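Local structure of molinate hydrolase (Gulosibacter molinativorax, 4UB9) at residues T194-R198 with T199-R203; R203-A206 with M207-G211; A456-T459 with N460-T463; F402-M405 with Q406-E410; V467-E470 with G471-I474. The protein hydrolyses the thiocarbamate herbicide molinate and is a zinc-binding member of the amidohydrolase family, probably acting on a non-peptide carbon-nitrogen bond. One frame throughout, in Å; residues are numbered along the deposited sequence.

Contact 1 (T194-R198 with T199-R203); sequences TVMSR and TFADR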
loop_
_atom_site.group_PDB
_atom_site.type_symbol
_atom_site.label_atom_id
_atom_site.label_comp_id
_atom_site.label_asym_id
_atom_site.label_seq_id
_atom_site.Cartn_x
_atom_site.Cartn_y
_atom_site.Cartn_z
ATOM N N THR A 194 1.410 -7.976 5.118
ATOM C CA THR A 194 0.256 -7.170 5.473
ATOM C C THR A 194 -1.073 -7.951 5.517
ATOM O O THR A 194 -2.040 -7.473 6.054
ATOM C CB THR A 194 0.077 -5.966 4.520
ATOM O OG1 THR A 194 -0.197 -6.410 3.184
ATOM C CG2 THR A 194 1.337 -5.071 4.527
ATOM N N VAL A 195 -1.131 -9.118 4.890
ATOM C CA VAL A 195 -2.390 -9.841 4.784
ATOM C C VAL A 195 -2.331 -11.288 5.191
ATOM O O VAL A 195 -3.249 -12.046 4.918
ATOM C CB VAL A 195 -2.966 -9.784 3.351
ATOM C CG1 VAL A 195 -3.193 -8.356 2.911
ATOM C CG2 VAL A 195 -2.034 -10.440 2.351
ATOM N N MET A 196 -1.240 -11.691 5.812
ATOM C CA MET A 196 -1.086 -13.060 6.280
ATOM C C MET A 196 -0.724 -13.029 7.776
ATOM O O MET A 196 -0.353 -11.985 8.297
ATOM C CB MET A 196 0.008 -13.780 5.515
ATOM C CG MET A 196 1.398 -13.258 5.823
ATOM S SD MET A 196 2.679 -13.797 4.669
ATOM C CE MET A 196 2.621 -15.557 4.965
ATOM N N SER A 197 -0.871 -14.164 8.451
ATOM C CA SER A 197 -0.521 -14.226 9.838
ATOM C C SER A 197 0.997 -14.061 9.985
ATOM O O SER A 197 1.770 -14.586 9.176
ATOM C CB SER A 197 -0.972 -15.539 10.500
ATOM O OG SER A 197 -0.331 -16.657 9.922
ATOM N N ARG A 198 1.400 -13.372 11.041
ATOM C CA ARG A 198 2.803 -13.276 11.389
ATOM C C ARG A 198 3.361 -14.655 11.717
ATOM O O ARG A 198 4.482 -15.002 11.320
ATOM C CB ARG A 198 2.973 -12.315 12.546
ATOM C CG ARG A 198 4.401 -12.093 13.010
ATOM C CD ARG A 198 4.396 -11.123 14.195
ATOM N NE ARG A 198 3.454 -11.437 15.291
ATOM C CZ ARG A 198 3.436 -12.539 16.063
ATOM N NH1 ARG A 198 4.300 -13.545 15.891
ATOM N NH2 ARG A 198 2.509 -12.639 17.014
ATOM N N THR A 199 2.564 -15.466 12.395
ATOM C CA THR A 199 3.026 -16.798 12.801
ATOM C C THR A 199 3.407 -17.641 11.578
ATOM O O THR A 199 4.481 -18.265 11.545
ATOM C CB THR A 199 1.928 -17.536 13.575
ATOM O OG1 THR A 199 1.578 -16.774 14.726
ATOM C CG2 THR A 199 2.429 -18.905 14.007
ATOM N N PHE A 200 2.545 -17.636 10.558
ATOM C CA PHE A 200 2.815 -18.429 9.333
ATOM C C PHE A 200 3.994 -17.839 8.563
ATOM O O PHE A 200 4.875 -18.545 8.137
ATOM C CB PHE A 200 1.585 -18.484 8.437
ATOM C CG PHE A 200 1.774 -19.309 7.182
ATOM C CD1 PHE A 200 2.229 -20.611 7.248
ATOM C CD2 PHE A 200 1.503 -18.776 5.956
ATOM C CE1 PHE A 200 2.431 -21.358 6.104
ATOM C CE2 PHE A 200 1.682 -19.514 4.802
ATOM C CZ PHE A 200 2.135 -20.809 4.876
ATOM N N ALA A 201 4.021 -16.523 8.437
ATOM C CA ALA A 201 5.127 -15.852 7.751
ATOM C C ALA A 201 6.471 -16.152 8.417
ATOM O O ALA A 201 7.451 -16.447 7.749
ATOM C CB ALA A 201 4.901 -14.365 7.694
ATOM N N ASP A 202 6.491 -16.156 9.744
ATOM C CA ASP A 202 7.735 -16.453 10.482
ATOM C C ASP A 202 8.155 -17.886 10.307
ATOM O O ASP A 202 9.331 -18.216 10.193
ATOM C CB ASP A 202 7.597 -16.135 11.997
ATOM C CG ASP A 202 7.568 -14.657 12.286
ATOM O OD1 ASP A 202 7.882 -13.827 11.403
ATOM O OD2 ASP A 202 7.188 -14.277 13.407
ATOM N N ARG A 203 7.192 -18.770 10.336
ATOM C CA ARG A 203 7.513 -20.209 10.199
ATOM C C ARG A 203 8.108 -20.499 8.812
ATOM O O ARG A 203 9.034 -21.278 8.670
ATOM C CB ARG A 203 6.257 -21.061 10.465
ATOM C CG ARG A 203 6.501 -22.569 10.347
ATOM C CD ARG A 203 5.393 -23.367 10.949
ATOM N NE ARG A 203 4.171 -23.358 10.136
ATOM C CZ ARG A 203 3.013 -22.776 10.465
ATOM N NH1 ARG A 203 2.886 -22.019 11.549
ATOM N NH2 ARG A 203 1.958 -22.904 9.663
#

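Contact 2 (R203-A206 with M207-G211); sequences RMDA and MFEVG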
loop_
_atom_site.group_PDB
_atom_site.type_symbol
_atom_site.label_atom_id
_atom_site.label_comp_id
_atom_site.label_asym_id
_atom_site.label_seq_id
_atom_site.Cartn_x
_atom_site.Cartn_y
_atom_site.Cartn_z
ATOM N N ARG A 203 7.192 -18.770 10.336
ATOM C CA ARG A 203 7.513 -20.209 10.199
ATOM C C ARG A 203 8.108 -20.499 8.812
ATOM O O ARG A 203 9.034 -21.278 8.670
ATOM C CB ARG A 203 6.257 -21.061 10.465
ATOM C CG ARG A 203 6.501 -22.569 10.347
ATOM C CD ARG A 203 5.393 -23.367 10.949
ATOM N NE ARG A 203 4.171 -23.358 10.136
ATOM C CZ ARG A 203 3.013 -22.776 10.465
ATOM N NH1 ARG A 203 2.886 -22.019 11.549
ATOM N NH2 ARG A 203 1.958 -22.904 9.663
ATOM N N MET A 204 7.588 -19.818 7.803
ATOM C CA MET A 204 8.085 -19.996 6.439
ATOM C C MET A 204 9.449 -19.365 6.265
ATOM O O MET A 204 10.364 -19.974 5.691
ATOM C CB MET A 204 7.129 -19.392 5.407
ATOM C CG MET A 204 5.783 -20.086 5.305
ATOM S SD MET A 204 5.870 -21.812 4.764
ATOM C CE MET A 204 5.854 -22.698 6.316
ATOM N N ASP A 205 9.605 -18.141 6.740
ATOM C CA ASP A 205 10.940 -17.527 6.687
ATOM C C ASP A 205 11.995 -18.412 7.376
ATOM O O ASP A 205 13.123 -18.552 6.885
ATOM C CB ASP A 205 10.930 -16.135 7.312
ATOM C CG ASP A 205 10.305 -15.089 6.349
ATOM O OD1 ASP A 205 10.138 -15.422 5.144
ATOM O OD2 ASP A 205 10.007 -13.947 6.778
ATOM N N ALA A 206 11.645 -18.989 8.522
ATOM C CA ALA A 206 12.633 -19.813 9.273
ATOM C C ALA A 206 13.031 -21.067 8.521
ATOM O O ALA A 206 14.198 -21.450 8.511
ATOM C CB ALA A 206 12.099 -20.177 10.630
ATOM N N MET A 207 12.105 -21.687 7.819
ATOM C CA MET A 207 12.502 -22.902 7.074
ATOM C C MET A 207 13.349 -22.609 5.811
ATOM O O MET A 207 14.107 -23.467 5.356
ATOM C CB MET A 207 11.320 -23.826 6.779
ATOM C CG MET A 207 10.429 -23.450 5.624
ATOM S SD MET A 207 9.381 -24.847 5.121
ATOM C CE MET A 207 8.762 -24.046 3.625
ATOM N N PHE A 208 13.259 -21.404 5.257
ATOM C CA PHE A 208 14.187 -21.009 4.185
ATOM C C PHE A 208 15.532 -20.469 4.690
ATOM O O PHE A 208 16.590 -20.790 4.146
ATOM C CB PHE A 208 13.537 -19.984 3.238
ATOM C CG PHE A 208 12.554 -20.603 2.305
ATOM C CD1 PHE A 208 12.973 -21.197 1.126
ATOM C CD2 PHE A 208 11.218 -20.662 2.639
ATOM C CE1 PHE A 208 12.059 -21.787 0.269
ATOM C CE2 PHE A 208 10.307 -21.253 1.800
ATOM C CZ PHE A 208 10.716 -21.812 0.609
ATOM N N GLU A 209 15.475 -19.598 5.693
ATOM C CA GLU A 209 16.683 -18.886 6.166
ATOM C C GLU A 209 17.626 -19.781 6.946
ATOM O O GLU A 209 18.844 -19.668 6.834
ATOM C CB GLU A 209 16.307 -17.710 7.041
ATOM C CG GLU A 209 15.649 -16.542 6.313
ATOM C CD GLU A 209 15.242 -15.425 7.264
ATOM O OE1 GLU A 209 15.543 -15.520 8.460
ATOM O OE2 GLU A 209 14.606 -14.446 6.834
ATOM N N VAL A 210 17.031 -20.670 7.739
ATOM C CA VAL A 210 17.751 -21.527 8.703
ATOM C C VAL A 210 18.887 -20.775 9.386
ATOM O O VAL A 210 20.028 -21.206 9.389
ATOM C CB VAL A 210 18.261 -22.848 8.096
ATOM C CG1 VAL A 210 17.075 -23.730 7.766
ATOM C CG2 VAL A 210 19.041 -22.610 6.832
ATOM N N GLY A 211 18.527 -19.654 10.003
ATOM C CA GLY A 211 19.470 -18.842 10.765
ATOM C C GLY A 211 20.454 -18.049 9.925
ATOM O O GLY A 211 21.320 -17.384 10.473
HETATM O O HOH W 1 12.069 -13.139 8.740
#

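Contact 3 (A456-T459 with N460-T463); sequences ADIT and NMRT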
loop_
_atom_site.group_PDB
_atom_site.type_symbol
_atom_site.label_atom_id
_atom_site.label_comp_id
_atom_site.label_asym_id
_atom_site.label_seq_id
_atom_site.Cartn_x
_atom_site.Cartn_y
_atom_site.Cartn_z
ATOM N N ALA A 456 21.802 -28.402 -36.197
ATOM C CA ALA A 456 21.235 -27.749 -37.386
ATOM C C ALA A 456 20.262 -26.673 -36.959
ATOM O O ALA A 456 20.096 -25.651 -37.619
ATOM C CB ALA A 456 20.505 -28.777 -38.251
ATOM N N ASP A 457 19.547 -26.972 -35.881
ATOM C CA ASP A 457 18.541 -26.058 -35.298
ATOM C C ASP A 457 18.378 -26.363 -33.802
ATOM O O ASP A 457 17.987 -27.471 -33.418
ATOM C CB ASP A 457 17.215 -26.188 -36.024
ATOM C CG ASP A 457 16.169 -25.210 -35.543
ATOM O OD1 ASP A 457 16.250 -24.686 -34.386
ATOM O OD2 ASP A 457 15.221 -24.981 -36.338
ATOM N N ILE A 458 18.715 -25.364 -32.979
ATOM C CA ILE A 458 18.819 -25.557 -31.539
ATOM C C ILE A 458 17.466 -25.877 -30.890
ATOM O O ILE A 458 17.383 -26.684 -29.934
ATOM C CB ILE A 458 19.527 -24.365 -30.858
ATOM C CG1 ILE A 458 19.938 -24.737 -29.446
ATOM C CG2 ILE A 458 18.664 -23.125 -30.903
ATOM C CD1 ILE A 458 20.990 -25.833 -29.357
ATOM N N THR A 459 16.398 -25.367 -31.483
ATOM C CA THR A 459 15.019 -25.753 -31.089
ATOM C C THR A 459 14.759 -27.280 -31.209
ATOM O O THR A 459 13.846 -27.808 -30.569
ATOM C CB THR A 459 13.909 -25.022 -31.888
ATOM O OG1 THR A 459 13.925 -25.464 -33.247
ATOM C CG2 THR A 459 14.115 -23.531 -31.867
ATOM N N ASN A 460 15.550 -27.982 -32.017
ATOM C CA ASN A 460 15.476 -29.461 -32.057
ATOM C C ASN A 460 15.851 -30.167 -30.775
ATOM O O ASN A 460 15.656 -31.387 -30.626
ATOM C CB ASN A 460 16.328 -30.040 -33.185
ATOM C CG ASN A 460 15.733 -29.765 -34.553
ATOM O OD1 ASN A 460 14.527 -29.760 -34.719
ATOM N ND2 ASN A 460 16.588 -29.554 -35.535
ATOM N N MET A 461 16.382 -29.410 -29.844
ATOM C CA MET A 461 16.613 -29.946 -28.486
ATOM C C MET A 461 15.314 -30.460 -27.862
ATOM O O MET A 461 15.330 -31.369 -27.022
ATOM C CB MET A 461 17.228 -28.880 -27.572
ATOM C CG MET A 461 18.679 -28.512 -27.879
ATOM S SD MET A 461 19.798 -29.886 -27.611
ATOM C CE MET A 461 19.597 -30.222 -25.856
ATOM N N ARG A 462 14.208 -29.897 -28.316
ATOM C CA ARG A 462 12.895 -30.316 -27.821
ATOM C C ARG A 462 12.453 -31.691 -28.335
ATOM O O ARG A 462 11.494 -32.215 -27.844
ATOM C CB ARG A 462 11.831 -29.304 -28.182
ATOM C CG ARG A 462 11.985 -27.985 -27.458
ATOM C CD ARG A 462 11.086 -26.920 -28.080
ATOM N NE ARG A 462 11.168 -25.615 -27.406
ATOM C CZ ARG A 462 10.534 -25.281 -26.277
ATOM N NH1 ARG A 462 9.779 -26.155 -25.657
ATOM N NH2 ARG A 462 10.654 -24.066 -25.778
ATOM N N THR A 463 13.122 -32.244 -29.337
ATOM C CA THR A 463 12.600 -33.438 -30.054
ATOM C C THR A 463 12.963 -34.726 -29.321
ATOM O O THR A 463 13.331 -35.726 -29.942
ATOM C CB THR A 463 13.079 -33.511 -31.520
ATOM O OG1 THR A 463 14.503 -33.698 -31.541
ATOM C CG2 THR A 463 12.722 -32.249 -32.265
#

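Contact 4 (F402-M405 with Q406-E410); sequences FVWM and QAMVE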
loop_
_atom_site.group_PDB
_atom_site.type_symbol
_atom_site.label_atom_id
_atom_site.label_comp_id
_atom_site.label_asym_id
_atom_site.label_seq_id
_atom_site.Cartn_x
_atom_site.Cartn_y
_atom_site.Cartn_z
ATOM N N PHE A 402 15.510 -25.359 -22.793
ATOM C CA PHE A 402 15.336 -25.223 -24.249
ATOM C C PHE A 402 15.291 -23.762 -24.649
ATOM O O PHE A 402 15.985 -23.310 -25.526
ATOM C CB PHE A 402 14.056 -25.887 -24.756
ATOM C CG PHE A 402 13.925 -27.360 -24.421
ATOM C CD1 PHE A 402 14.967 -28.256 -24.612
ATOM C CD2 PHE A 402 12.717 -27.857 -23.929
ATOM C CE1 PHE A 402 14.830 -29.596 -24.273
ATOM C CE2 PHE A 402 12.574 -29.211 -23.624
ATOM C CZ PHE A 402 13.637 -30.076 -23.779
ATOM N N VAL A 403 14.561 -22.992 -23.887
ATOM C CA VAL A 403 14.466 -21.560 -24.133
ATOM C C VAL A 403 15.808 -20.846 -23.970
ATOM O O VAL A 403 16.138 -19.892 -24.708
ATOM C CB VAL A 403 13.416 -20.913 -23.202
ATOM C CG1 VAL A 403 13.368 -19.391 -23.373
ATOM C CG2 VAL A 403 12.041 -21.510 -23.500
ATOM N N TRP A 404 16.560 -21.254 -22.966
ATOM C CA TRP A 404 17.894 -20.647 -22.684
ATOM C C TRP A 404 18.823 -20.805 -23.897
ATOM O O TRP A 404 19.409 -19.852 -24.396
ATOM C CB TRP A 404 18.521 -21.337 -21.454
ATOM C CG TRP A 404 19.781 -20.708 -20.923
ATOM C CD1 TRP A 404 19.887 -19.886 -19.849
ATOM C CD2 TRP A 404 21.101 -20.895 -21.417
ATOM N NE1 TRP A 404 21.201 -19.557 -19.631
ATOM C CE2 TRP A 404 21.964 -20.158 -20.589
ATOM C CE3 TRP A 404 21.641 -21.629 -22.481
ATOM C CZ2 TRP A 404 23.329 -20.116 -20.792
ATOM C CZ3 TRP A 404 22.997 -21.601 -22.676
ATOM C CH2 TRP A 404 23.836 -20.846 -21.833
ATOM N N MET A 405 18.886 -22.041 -24.355
ATOM C CA MET A 405 19.689 -22.405 -25.530
ATOM C C MET A 405 19.281 -21.642 -26.755
ATOM O O MET A 405 20.087 -21.015 -27.428
ATOM C CB MET A 405 19.599 -23.886 -25.773
ATOM C CG MET A 405 20.523 -24.658 -24.837
ATOM S SD MET A 405 20.540 -26.420 -25.153
ATOM C CE MET A 405 21.202 -27.124 -23.663
ATOM N N GLN A 406 17.996 -21.574 -26.972
ATOM C CA GLN A 406 17.461 -20.759 -28.087
ATOM C C GLN A 406 17.860 -19.300 -27.945
ATOM O O GLN A 406 18.360 -18.690 -28.891
ATOM C CB GLN A 406 15.916 -20.900 -28.139
ATOM C CG GLN A 406 15.294 -20.054 -29.231
ATOM C CD GLN A 406 13.784 -20.145 -29.243
ATOM O OE1 GLN A 406 13.209 -21.165 -28.893
ATOM N NE2 GLN A 406 13.152 -19.059 -29.578
ATOM N N ALA A 407 17.656 -18.727 -26.743
ATOM C CA ALA A 407 17.978 -17.296 -26.525
ATOM C C ALA A 407 19.455 -17.024 -26.766
ATOM O O ALA A 407 19.844 -15.999 -27.309
ATOM C CB ALA A 407 17.630 -16.876 -25.127
ATOM N N MET A 408 20.294 -17.941 -26.296
ATOM C CA MET A 408 21.749 -17.720 -26.396
ATOM C C MET A 408 22.183 -17.760 -27.878
ATOM O O MET A 408 22.905 -16.908 -28.337
ATOM C CB MET A 408 22.504 -18.733 -25.525
ATOM C CG MET A 408 22.346 -18.463 -24.022
ATOM S SD MET A 408 22.930 -16.816 -23.515
ATOM C CE MET A 408 24.617 -17.201 -23.095
ATOM N N VAL A 409 21.678 -18.752 -28.597
ATOM C CA VAL A 409 21.947 -18.902 -30.003
ATOM C C VAL A 409 21.451 -17.686 -30.760
ATOM O O VAL A 409 22.160 -17.186 -31.603
ATOM C CB VAL A 409 21.331 -20.177 -30.554
ATOM C CG1 VAL A 409 21.422 -20.215 -32.083
ATOM C CG2 VAL A 409 22.050 -21.374 -29.949
ATOM N N GLU A 410 20.264 -17.159 -30.442
ATOM C CA GLU A 410 19.808 -15.855 -31.041
ATOM C C GLU A 410 20.819 -14.728 -30.852
ATOM O O GLU A 410 20.891 -13.806 -31.629
ATOM C CB GLU A 410 18.488 -15.345 -30.429
ATOM C CG GLU A 410 17.238 -16.155 -30.760
ATOM C CD GLU A 410 15.985 -15.729 -29.966
ATOM O OE1 GLU A 410 16.043 -14.790 -29.131
ATOM O OE2 GLU A 410 14.952 -16.403 -30.156
#

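Contact 5 (V467-E470 with G471-I474); sequences VVKE and GREI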
loop_
_atom_site.group_PDB
_atom_site.type_symbol
_atom_site.label_atom_id
_atom_site.label_comp_id
_atom_site.label_asym_id
_atom_site.label_seq_id
_atom_site.Cartn_x
_atom_site.Cartn_y
_atom_site.Cartn_z
ATOM N N VAL A 467 14.619 -40.943 -22.723
ATOM C CA VAL A 467 15.328 -40.392 -21.571
ATOM C C VAL A 467 15.790 -41.530 -20.698
ATOM O O VAL A 467 15.002 -42.367 -20.296
ATOM C CB VAL A 467 14.448 -39.436 -20.739
ATOM C CG1 VAL A 467 15.214 -38.946 -19.521
ATOM C CG2 VAL A 467 13.974 -38.242 -21.567
ATOM N N VAL A 468 17.067 -41.514 -20.365
ATOM C CA VAL A 468 17.674 -42.576 -19.593
ATOM C C VAL A 468 18.474 -41.989 -18.437
ATOM O O VAL A 468 19.297 -41.070 -18.619
ATOM C CB VAL A 468 18.642 -43.399 -20.444
ATOM C CG1 VAL A 468 19.346 -44.472 -19.603
ATOM C CG2 VAL A 468 17.898 -44.044 -21.593
ATOM N N LYS A 469 18.306 -42.598 -17.277
ATOM C CA LYS A 469 18.989 -42.176 -16.069
ATOM C C LYS A 469 19.631 -43.351 -15.371
ATOM O O LYS A 469 18.955 -44.270 -14.957
ATOM C CB LYS A 469 18.016 -41.515 -15.105
ATOM C CG LYS A 469 18.729 -40.802 -13.957
ATOM C CD LYS A 469 17.806 -40.472 -12.801
ATOM C CE LYS A 469 18.631 -39.838 -11.697
ATOM N NZ LYS A 469 17.896 -39.817 -10.420
ATOM N N GLU A 470 20.952 -43.305 -15.247
ATOM C CA GLU A 470 21.727 -44.425 -14.714
ATOM C C GLU A 470 21.298 -45.745 -15.386
ATOM O O GLU A 470 20.978 -46.743 -14.752
ATOM C CB GLU A 470 21.604 -44.487 -13.217
ATOM C CG GLU A 470 22.419 -43.392 -12.572
ATOM C CD GLU A 470 22.387 -43.411 -11.050
ATOM O OE1 GLU A 470 22.514 -44.485 -10.449
ATOM O OE2 GLU A 470 22.309 -42.328 -10.463
ATOM N N GLY A 471 21.271 -45.700 -16.711
ATOM C CA GLY A 471 20.940 -46.874 -17.531
ATOM C C GLY A 471 19.509 -47.380 -17.473
ATOM O O GLY A 471 19.191 -48.452 -17.992
ATOM N N ARG A 472 18.652 -46.599 -16.839
ATOM C CA ARG A 472 17.261 -46.963 -16.677
ATOM C C ARG A 472 16.439 -46.038 -17.514
ATOM O O ARG A 472 16.558 -44.826 -17.413
ATOM C CB ARG A 472 16.895 -46.809 -15.228
ATOM C CG ARG A 472 15.448 -47.116 -14.901
ATOM C CD ARG A 472 15.260 -46.973 -13.406
ATOM N NE ARG A 472 14.190 -46.012 -13.210
ATOM C CZ ARG A 472 14.324 -44.768 -12.780
ATOM N NH1 ARG A 472 15.488 -44.274 -12.413
ATOM N NH2 ARG A 472 13.253 -44.026 -12.687
ATOM N N GLU A 473 15.679 -46.597 -18.427
ATOM C CA GLU A 473 14.869 -45.773 -19.303
ATOM C C GLU A 473 13.678 -45.276 -18.517
ATOM O O GLU A 473 13.079 -45.983 -17.743
ATOM C CB GLU A 473 14.407 -46.506 -20.576
ATOM C CG GLU A 473 13.660 -45.577 -21.555
ATOM C CD GLU A 473 13.381 -46.176 -22.942
ATOM O OE1 GLU A 473 13.591 -47.414 -23.141
ATOM O OE2 GLU A 473 12.990 -45.392 -23.847
ATOM N N ILE A 474 13.298 -44.061 -18.825
ATOM C CA ILE A 474 12.247 -43.378 -18.118
ATOM C C ILE A 474 11.019 -43.240 -18.997
ATOM O O ILE A 474 11.114 -42.759 -20.127
ATOM C CB ILE A 474 12.711 -41.936 -17.729
ATOM C CG1 ILE A 474 14.034 -41.961 -16.958
ATOM C CG2 ILE A 474 11.641 -41.212 -16.924
ATOM C CD1 ILE A 474 14.026 -42.782 -15.684
#

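Contact 1 (T194-R198 with T199-R203)
Ser197 and Phe200 meet where the chain turns into helix 198-209: the hydroxyl OG of Ser197 accepts from the backbone N of Phe200 over 3.1 Å, with an angle of 150° at the hydrogen. The torsion chi1 of 63° places OG between the backbone N and carbonyl carbon of Ser197, on the side where it can reach the first turn. The same oxygen is also hydrogen-bonded to Glu113 of the second subunit, so the cap is tied to the subunit interface. The carbonyl oxygen of Ser197 is taken by Ala201 N at 3.1 Å, the first bond of the helical series. Arg198 O makes the next, receiving Asp202 N at 2.8 Å, while Arg198 N and Thr199 OG1 are both bound by Asp384 of the second subunit.

Between the side chains of Arg198 and Asp202 the charge contact is loose. NH1 of Arg198 stands 3.9 Å from OD2 of Asp202, a long salt bridge in which the carboxylate oxygen lies at the edge of the guanidinium and the two planes are 38° apart. Asp202 has its stronger partner in Arg193 of the same chain, through OD1.

On the buried flank, Met196 bends at chi3 and brings CE to 3.5 Å from CD2 of Phe200 and to 3.8 Å from CB of Ala201. The Met196 and Phe200 side chains cross at about a right angle, and both also pack on helix 111-118. The whole is a serine N-cap with a hydrophobic staple between Met196 and Ala201, set at a subunit interface.

Contact 2 (R203-A206 with M207-G211)
Met204 and Met207 make the apolar contact, running alongside each other in the same direction, with SD of Met204 3.8 Å from CE of Met207. Met204 bends at chi2 and chi3, whereas Met207 runs extended beyond CG from a chi1 of 79°, which sets CG near the Met204 carbonyl.

The backbone bonds are helical. Met207 N donates to Arg203 O, Phe208 N to Met204 O at 3.3 Å, and Glu209 N to Asp205 O at 2.8 Å; a last bond from Val210 N to Ala206 O, 3.0 Å, closes the turn before Val210 leaves the helix with positive phi. Phe208 turns the edge of its ring to Met204 O, with CD2 3.2 Å from that oxygen.

The acidic pair Asp205 and Glu209 sits one turn apart. OD2 of Asp205 takes a hydrogen from a water at 3.0 Å, and the same water donates weakly to OE2 of Glu209. OD2 of Asp205 and OE2 of Glu209 are 4.6 Å apart, and any repulsion is probably eased by their other partners, Arg193 and the backbone N of Gly179.

Around this end of helix 198-209, Met204 and Met207 both rest on Tyr122 of helix 122-135, and Phe208 stacks on Trp145 in the same chain.

Contact 3 (A456-T459 with N460-T463)
Two torsions arrange the start of this turn: chi1 of Asp457 (-176°) sets its carboxylate beside its own carbonyl carbon, and chi1 of Asn460 (-71°) swings its amide back toward the Asp457 side chain, with ND2 3.5 Å from CB of Asp457. The Asn460 amide finds its hydrogen-bond acceptor in the carbonyl of Asp453.

OD1 of Asp457 is gripped twice from one face of its carboxylate, by the hydroxyl OG1 of Thr459 at 2.7 Å and by the backbone N of Thr459 at 3.0 Å. The second bond forms an Asx turn, and the pair holds the carboxylate in its rotation as the 3-10 helix begins.

The turns are 3-10: Asn460 N, Met461 N and Arg462 N donate to the carbonyls three residues back. Met461 N lies 2.9 Å from Ile458 O, well above the carbonyl plane. Thr463 ends the run, where both its N and its hydroxyl reach Asn460 O; the hydroxyl OG1 of Thr463 comes to 2.7 Å from that oxygen in the carbonyl plane.

The buried side is carried by Ile458 and Met461. CD1 of Ile458 touches CG of Met461 at 3.8 Å, and Met461 then curls away at chi2 and chi3. This loop links strand 447-450 to strand 464-469; Met461 packs on strands 88-95 and 447-450, while Ile458 leans on Met405 of helix 400-410.

Contact 4 (F402-M405 with Q406-E410)
Met408 lays its side chain over one face of the Trp404 indole, one turn back along helix 400-410. CG of Met408 is 3.4 Å from the centroid of the six-membered ring and 8° off its normal, a CH-pi contact made almost straight down. Its sulfur SD follows at 4.5 Å from the same centroid, also over the face, an i to i+4 Met-aromatic contact on one side of an alpha helix. Bends at chi2 and chi3 let the chain fold back, carrying CE on the same side of the ring to just past the rim at CZ2 and CH2.

The backbone bonds repeat at four-residue spacing. Met408 N reaches Trp404 O at 2.8 Å, and Gln406 N reaches Phe402 O; Ala407 N and Val409 N take the carbonyls of Val403 and Met405.

Among polar side chains, NE2 of Gln406 donates to OE2 of Glu410 at 3.3 Å, nearly straight at 171° and in the amide plane, although its stronger partner is Glu392. OE1 of Glu410 accepts from the backbone N of Ile333.

The indole is fixed at NE1 by the carbonyl of Val328. In this member of the TIM-barrel clan, Trp404 and Met405 both touch Leu370 of strand 368-370, Met408 touches Leu368 there, and helix 415-421 packs on Trp404, Met405 and Val409.

Contact 5 (V467-E470 with G471-I474)
Val467 and Ile474 cross obliquely where the two arms of the hairpin face each other, CG1 of Val467 being 4.1 Å from CG1 of Ile474. Val468 points to the face that it shares with Glu473 and, with chi1 at 177°, sets CG1 over the turn, 3.6 Å from CA of Gly471. Lys469 and Arg472 leave on the other face; there CD1 of Ile474 lies over one face of the Arg472 guanidinium, 3.3 Å above its plane and offset toward the rim.

The arms are joined by backbone bonds. Lys469 and Arg472 form the hydrogen-bonded pair, with Lys469 N donating to Arg472 O at 2.8 Å and Arg472 N returning to Lys469 O at 3.0 Å. Ile474 N adds a bond to Val467 O at 2.8 Å. Val468 and Glu473 are the non-hydrogen-bonded pair between them. Glu470 and Gly471 occupy the corners of a type I' turn, both with positive phi.

Polar ends are served mostly from outside the hairpin: Lys469 NZ by the carbonyl of Gly165, Arg472 by Glu164, Glu470 by Arg167, and Glu473 by Arg80 and by His466 on the hairpin's own first strand. Lys469 NZ and Arg472 NH1 stay 5.4 Å apart, so any repulsion between them is probably offset by these acceptors. The chemistry is thus of a tight hairpin with a two-residue type I' turn, held by its own backbone, whose charged side chains tie it to its surroundings.

Contact 1 covers the start of helix 198-209 and contact 2 its end; they share Arg203, whose guanidinium is bound to Glu119 and to Asp380 of the second subunit, and their centres are 12 Å apart. Contacts 3 and 4 form the other close pair, with centres 10 Å apart: CG of Arg462 packs at 3.6 Å on CD2 of Phe402, and NH2 of Arg462 at 3.7 Å on CG2 of Val403. Contact 5 follows contact 3 along the chain, centres 21 Å apart. The zinc, bound by His282 and His302, lies about 13 Å from the side chains of both Trp404 in contact 4 and Phe208 in contact 2; the Trp404 side chain is about 9 Å from that of His302.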